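Long-range contacts in glycerol uptake operon antiterminator-related protein (Thermotoga maritima, PDB 1VKF), which probably acts as a glycerol-3-phosphate-responsive regulator, related to the antiterminators of glycerol uptake operons and built on a TIM barrel: residues K15-A20 and I174-R179; K93-A98 and L127-V132. One frame throughout, in Å; residues are numbered along the deposited sequence.

Contact 1 of 2, residues K15-A20 and I174-R179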
loop_
_atom_site.group_PDB
_atom_site.type_symbol
_atom_site.label_atom_id
_atom_site.label_comp_id
_atom_site.label_asym_id
_atom_site.label_seq_id
_atom_site.Cartn_x
_atom_site.Cartn_y
_atom_site.Cartn_z
ATOM N N LYS A 15 -9.155 -6.325 -1.443
ATOM C CA LYS A 15 -9.593 -7.669 -1.090
ATOM C C LYS A 15 -8.716 -8.664 -1.833
ATOM O O LYS A 15 -8.475 -8.490 -3.025
ATOM C CB LYS A 15 -11.066 -7.868 -1.477
ATOM C CG LYS A 15 -11.678 -9.182 -0.923
ATOM C CD LYS A 15 -11.709 -9.209 0.620
ATOM C CE LYS A 15 -12.267 -10.542 1.171
ATOM N NZ LYS A 15 -12.202 -10.615 2.663
ATOM N N GLY A 16 -8.245 -9.700 -1.151
ATOM C CA GLY A 16 -7.367 -10.685 -1.767
ATOM C C GLY A 16 -5.967 -10.214 -2.014
ATOM O O GLY A 16 -5.381 -9.507 -1.190
ATOM N N ILE A 17 -5.384 -10.639 -3.131
ATOM C CA ILE A 17 -4.024 -10.319 -3.416
ATOM C C ILE A 17 -3.949 -9.002 -4.222
ATOM O O ILE A 17 -4.691 -8.806 -5.176
ATOM C CB ILE A 17 -3.406 -11.470 -4.196
ATOM C CG1 ILE A 17 -3.474 -12.754 -3.355
ATOM C CG2 ILE A 17 -2.007 -11.145 -4.609
ATOM C CD1 ILE A 17 -2.722 -12.690 -2.081
ATOM N N ILE A 18 -3.094 -8.121 -3.753
ATOM C CA ILE A 18 -2.698 -6.853 -4.400
ATOM C C ILE A 18 -1.311 -7.042 -5.009
ATOM O O ILE A 18 -0.401 -7.615 -4.381
ATOM C CB ILE A 18 -2.673 -5.700 -3.350
ATOM C CG1 ILE A 18 -4.066 -5.417 -2.923
ATOM C CG2 ILE A 18 -1.971 -4.455 -3.910
ATOM C CD1 ILE A 18 -4.190 -4.535 -1.678
ATOM N N ALA A 19 -1.130 -6.587 -6.236
ATOM C CA ALA A 19 0.136 -6.763 -6.929
ATOM C C ALA A 19 1.081 -5.633 -6.564
ATOM O O ALA A 19 0.845 -4.502 -6.940
ATOM C CB ALA A 19 -0.060 -6.806 -8.446
ATOM N N ALA A 20 2.184 -6.000 -5.935
ATOM C CA ALA A 20 3.292 -5.076 -5.642
ATOM C C ALA A 20 4.315 -5.150 -6.792
ATOM O O ALA A 20 4.789 -6.256 -7.183
ATOM C CB ALA A 20 3.947 -5.452 -4.322
ATOM N N ILE A 174 -3.527 -8.778 0.937
ATOM C CA ILE A 174 -2.083 -8.852 1.038
ATOM C C ILE A 174 -1.434 -8.248 -0.203
ATOM O O ILE A 174 -1.801 -8.604 -1.308
ATOM C CB ILE A 174 -1.617 -10.342 1.075
ATOM C CG1 ILE A 174 -2.144 -11.062 2.315
ATOM C CG2 ILE A 174 -0.116 -10.420 0.981
ATOM C CD1 ILE A 174 -1.968 -12.579 2.266
ATOM N N SER A 175 -0.475 -7.362 -0.005
ATOM C CA SER A 175 0.321 -6.806 -1.045
ATOM C C SER A 175 1.569 -7.654 -1.194
ATOM O O SER A 175 2.318 -7.857 -0.250
ATOM C CB SER A 175 0.706 -5.347 -0.768
ATOM O OG SER A 175 1.680 -4.925 -1.749
ATOM N N THR A 176 1.826 -8.143 -2.407
ATOM C CA THR A 176 3.008 -8.987 -2.680
ATOM C C THR A 176 3.433 -8.909 -4.126
ATOM O O THR A 176 2.592 -8.680 -5.018
ATOM C CB THR A 176 2.660 -10.482 -2.357
ATOM O OG1 THR A 176 3.746 -11.364 -2.715
ATOM C CG2 THR A 176 1.440 -10.946 -3.143
ATOM N N SER A 177 4.727 -9.091 -4.368
ATOM C CA SER A 177 5.278 -9.127 -5.757
ATOM C C SER A 177 5.372 -10.566 -6.295
ATOM O O SER A 177 5.836 -10.801 -7.435
ATOM C CB SER A 177 6.639 -8.424 -5.866
ATOM O OG SER A 177 7.660 -9.153 -5.192
ATOM N N SER A 178 4.905 -11.534 -5.519
ATOM C CA SER A 178 4.965 -12.951 -5.934
ATOM C C SER A 178 3.911 -13.324 -6.981
ATOM O O SER A 178 2.714 -13.310 -6.733
ATOM C CB SER A 178 4.846 -13.871 -4.704
ATOM O OG SER A 178 4.570 -15.206 -5.106
ATOM N N ARG A 179 4.393 -13.646 -8.178
ATOM C CA ARG A 179 3.538 -14.003 -9.270
ATOM C C ARG A 179 2.751 -15.263 -8.946
ATOM O O ARG A 179 1.644 -15.435 -9.411
ATOM C CB ARG A 179 4.399 -14.220 -10.528
ATOM C CG ARG A 179 4.555 -12.951 -11.357
ATOM C CD ARG A 179 5.122 -11.769 -10.637
ATOM N NE ARG A 179 5.418 -10.677 -11.591
ATOM C CZ ARG A 179 5.997 -9.526 -11.258
ATOM N NH1 ARG A 179 6.342 -9.274 -9.991
ATOM N NH2 ARG A 179 6.217 -8.595 -12.197
#

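Contact 2 of 2, residues K93-A98 and L127-V132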
loop_
_atom_site.group_PDB
_atom_site.type_symbol
_atom_site.label_atom_id
_atom_site.label_comp_id
_atom_site.label_asym_id
_atom_site.label_seq_id
_atom_site.Cartn_x
_atom_site.Cartn_y
_atom_site.Cartn_z
ATOM N N LYS A 93 2.110 13.080 8.156
ATOM C CA LYS A 93 1.835 14.366 7.539
ATOM C C LYS A 93 1.415 14.214 6.069
ATOM O O LYS A 93 0.540 14.929 5.613
ATOM C CB LYS A 93 3.045 15.307 7.654
ATOM C CG LYS A 93 3.503 15.567 9.082
ATOM N N ASN A 94 2.047 13.297 5.315
ATOM C CA ASN A 94 1.651 13.047 3.922
ATOM C C ASN A 94 0.236 12.492 3.916
ATOM O O ASN A 94 -0.594 12.855 3.086
ATOM C CB ASN A 94 2.555 12.018 3.246
ATOM C CG ASN A 94 3.896 12.589 2.766
ATOM O OD1 ASN A 94 4.047 13.805 2.623
ATOM N ND2 ASN A 94 4.879 11.688 2.502
ATOM N N TYR A 95 -0.051 11.586 4.860
ATOM C CA TYR A 95 -1.369 10.983 4.947
ATOM C C TYR A 95 -2.447 12.056 5.187
ATOM O O TYR A 95 -3.427 12.096 4.444
ATOM C CB TYR A 95 -1.407 9.924 6.077
ATOM C CG TYR A 95 -2.751 9.258 6.153
ATOM C CD1 TYR A 95 -3.014 8.168 5.369
ATOM C CD2 TYR A 95 -3.767 9.766 6.935
ATOM C CE1 TYR A 95 -4.195 7.556 5.361
ATOM C CE2 TYR A 95 -5.030 9.153 6.925
ATOM C CZ TYR A 95 -5.206 8.046 6.091
ATOM O OH TYR A 95 -6.364 7.323 6.025
ATOM N N VAL A 96 -2.235 12.942 6.165
ATOM C CA VAL A 96 -3.238 13.958 6.512
ATOM C C VAL A 96 -3.446 14.897 5.308
ATOM O O VAL A 96 -4.567 15.270 4.984
ATOM C CB VAL A 96 -2.881 14.789 7.806
ATOM C CG1 VAL A 96 -3.905 15.876 8.065
ATOM C CG2 VAL A 96 -2.837 13.882 9.026
ATOM N N VAL A 97 -2.373 15.261 4.636
ATOM C CA VAL A 97 -2.464 16.205 3.556
ATOM C C VAL A 97 -3.200 15.538 2.382
ATOM O O VAL A 97 -3.982 16.166 1.695
ATOM C CB VAL A 97 -1.038 16.724 3.138
ATOM C CG1 VAL A 97 -1.124 17.522 1.855
ATOM C CG2 VAL A 97 -0.456 17.584 4.221
ATOM N N ALA A 98 -2.918 14.263 2.117
ATOM C CA ALA A 98 -3.600 13.551 1.047
ATOM C C ALA A 98 -5.085 13.584 1.327
ATOM O O ALA A 98 -5.842 13.965 0.482
ATOM C CB ALA A 98 -3.121 12.149 0.928
ATOM N N LEU A 127 -5.753 10.272 13.845
ATOM C CA LEU A 127 -5.782 10.821 12.504
ATOM C C LEU A 127 -6.970 10.324 11.655
ATOM O O LEU A 127 -7.168 10.807 10.554
ATOM C CB LEU A 127 -4.468 10.475 11.804
ATOM C CG LEU A 127 -3.187 10.977 12.477
ATOM C CD1 LEU A 127 -1.980 10.579 11.647
ATOM C CD2 LEU A 127 -3.238 12.489 12.733
ATOM N N GLY A 128 -7.729 9.355 12.141
ATOM C CA GLY A 128 -8.835 8.798 11.381
ATOM C C GLY A 128 -8.395 7.979 10.170
ATOM O O GLY A 128 -8.861 8.199 9.057
ATOM N N VAL A 129 -7.490 7.035 10.373
ATOM C CA VAL A 129 -6.974 6.238 9.267
ATOM C C VAL A 129 -7.884 5.048 8.964
ATOM O O VAL A 129 -8.057 4.165 9.794
ATOM C CB VAL A 129 -5.578 5.738 9.584
ATOM C CG1 VAL A 129 -5.074 4.858 8.471
ATOM C CG2 VAL A 129 -4.643 6.906 9.874
ATOM N N ASP A 130 -8.448 5.017 7.765
ATOM C CA ASP A 130 -9.393 3.970 7.387
ATOM C C ASP A 130 -8.663 2.705 6.893
ATOM O O ASP A 130 -9.150 1.613 7.071
ATOM C CB ASP A 130 -10.276 4.452 6.235
ATOM C CG ASP A 130 -10.963 5.778 6.526
ATOM O OD1 ASP A 130 -11.620 5.878 7.586
ATOM O OD2 ASP A 130 -10.887 6.767 5.743
ATOM N N VAL A 131 -7.545 2.924 6.206
ATOM C CA VAL A 131 -6.787 1.863 5.495
ATOM C C VAL A 131 -5.309 1.870 5.893
ATOM O O VAL A 131 -4.581 2.858 5.733
ATOM C CB VAL A 131 -6.900 1.968 3.960
ATOM C CG1 VAL A 131 -6.201 0.777 3.266
ATOM C CG2 VAL A 131 -8.378 2.025 3.541
ATOM N N VAL A 132 -4.889 0.760 6.472
ATOM C CA VAL A 132 -3.550 0.641 7.007
ATOM C C VAL A 132 -2.872 -0.578 6.376
ATOM O O VAL A 132 -3.514 -1.617 6.260
ATOM C CB VAL A 132 -3.576 0.418 8.560
ATOM C CG1 VAL A 132 -2.176 0.361 9.069
ATOM C CG2 VAL A 132 -4.336 1.506 9.260
HETATM O O HOH W 1 -6.310 5.128 4.861
#

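Contact 1 of 2, residues K15-A20 and I174-R179
Ile18 and Thr176 carry the middle of a parallel ladder between Gly16-Ala20 and Ile174-Thr176. Ile174 N donates to Gly16 O at 2.9 Å. Ile18 N reaches Ile174 O at 2.8 Å. Farther along, Thr176 N donates to Ile18 O at 3.0 Å. In the last rung Ala20 N lies 2.9 Å from Thr176 O but stands 60° out of that carbonyl's plane; the same oxygen also accepts from Trp182 NE1, so two donors grip it. Beyond the ladder, Ser177 CB presses within 3.1 Å of Ala20 O, a buried acceptor without a hydrogen-bond partner.

Side chains alternate between two faces. On the face of Ile17, Ile174 and Thr176, the two isoleucines run side by side, while Thr176 CG2 meets Ile17 CG2 at 3.8 Å. With OG1 anti to the backbone N (chi1 175°), Thr176 accepts from Ser178 N at 3.0 Å, closing an ST turn just where the strand ends. A glycine in its place would probably deprive Ser178 N of this acceptor and open a gap beside Ile17 CG2. Ser178 in turn caps the following helix at Leu181 N, and Arg179 NH1 folds back to Ser177 O.

The other face carries Ile18 and Ser175; Ala20, farther along, points its CB toward 174-179, 3.5 Å from Ser175 OG. That hydroxyl and Ser177 OG both bond a citrate, probably from crystallisation, which may mark a pocket at the C-terminal strand ends.

This pairing of first and last strands closes the barrel. Ile18 and Ser175 face Phe36 and Ile153 of the flanking strands 34-41 and 151-155, whereas Ile17 packs against the loop residue Leu168 and against Trp182 of helix 179-182.

Contact 2 of 2, residues K93-A98 and L127-V132
Tyr95 turns one ring face to the methyls of Val129, and this pair forms the tight part of the contact. Val129 CG2 sits over that face in a CH-pi contact, 4.2 Å from the Tyr95 ring centroid and 29° off the normal. Its closest ring atom is Tyr95 CE2, at 3.7 Å. Val129 CG1 lies on the same side of the ring plane but farther out, 3.7 Å from Tyr95 OH. With CG anti to the backbone N (chi1 -178°), the ring swings from the helix toward 127-132.

The phenol oxygen finds its polar partner through water. Tyr95 OH donates a short 2.5 Å bond to a water lying at the ring edge, in its plane, and Val131 N donates to the same water at 2.9 Å. The bridge links the helix side chain to the first residue of strand 131-135.

The looser side is the partly exposed pair Val96 and Leu127, whose side chains cross at about a right angle and meet most closely at Val96 CG2 and Leu127 CD2, 4.0 Å apart. Gly128, the first residue to leave helical backbone angles, has a positive phi, and Lys99 NZ bonds both Leu127 O and Gly128 O.

In the barrel, helix 92-100 thus meets the turn between helix 114-127 and strand 131-135, with Tyr95 also packing on Ala105 and Leu107 of strand 105-110 and Val129 on Ile124.

Both contacts reach the same curled parallel sheet, but on opposite sides of the chain's centre, their centres about 22 Å apart. Contact 1 joins strand to strand, and contact 2 is nested inside the loop it closes. Contact 1 is the deeper, half its touching residues buried and none exposed; contact 2 has two of six buried and Asp130 exposed. Their chemistry follows their place: contact 1 rests on backbone hydrogen bonds within the barrel wall and buries 392 Å², whereas contact 2 sets a helix of the outer layer against a helix-to-strand turn, burying 219 Å² through side-chain packing and a water bridge. They share no strand or helix, and only contact 1 borders the citrate.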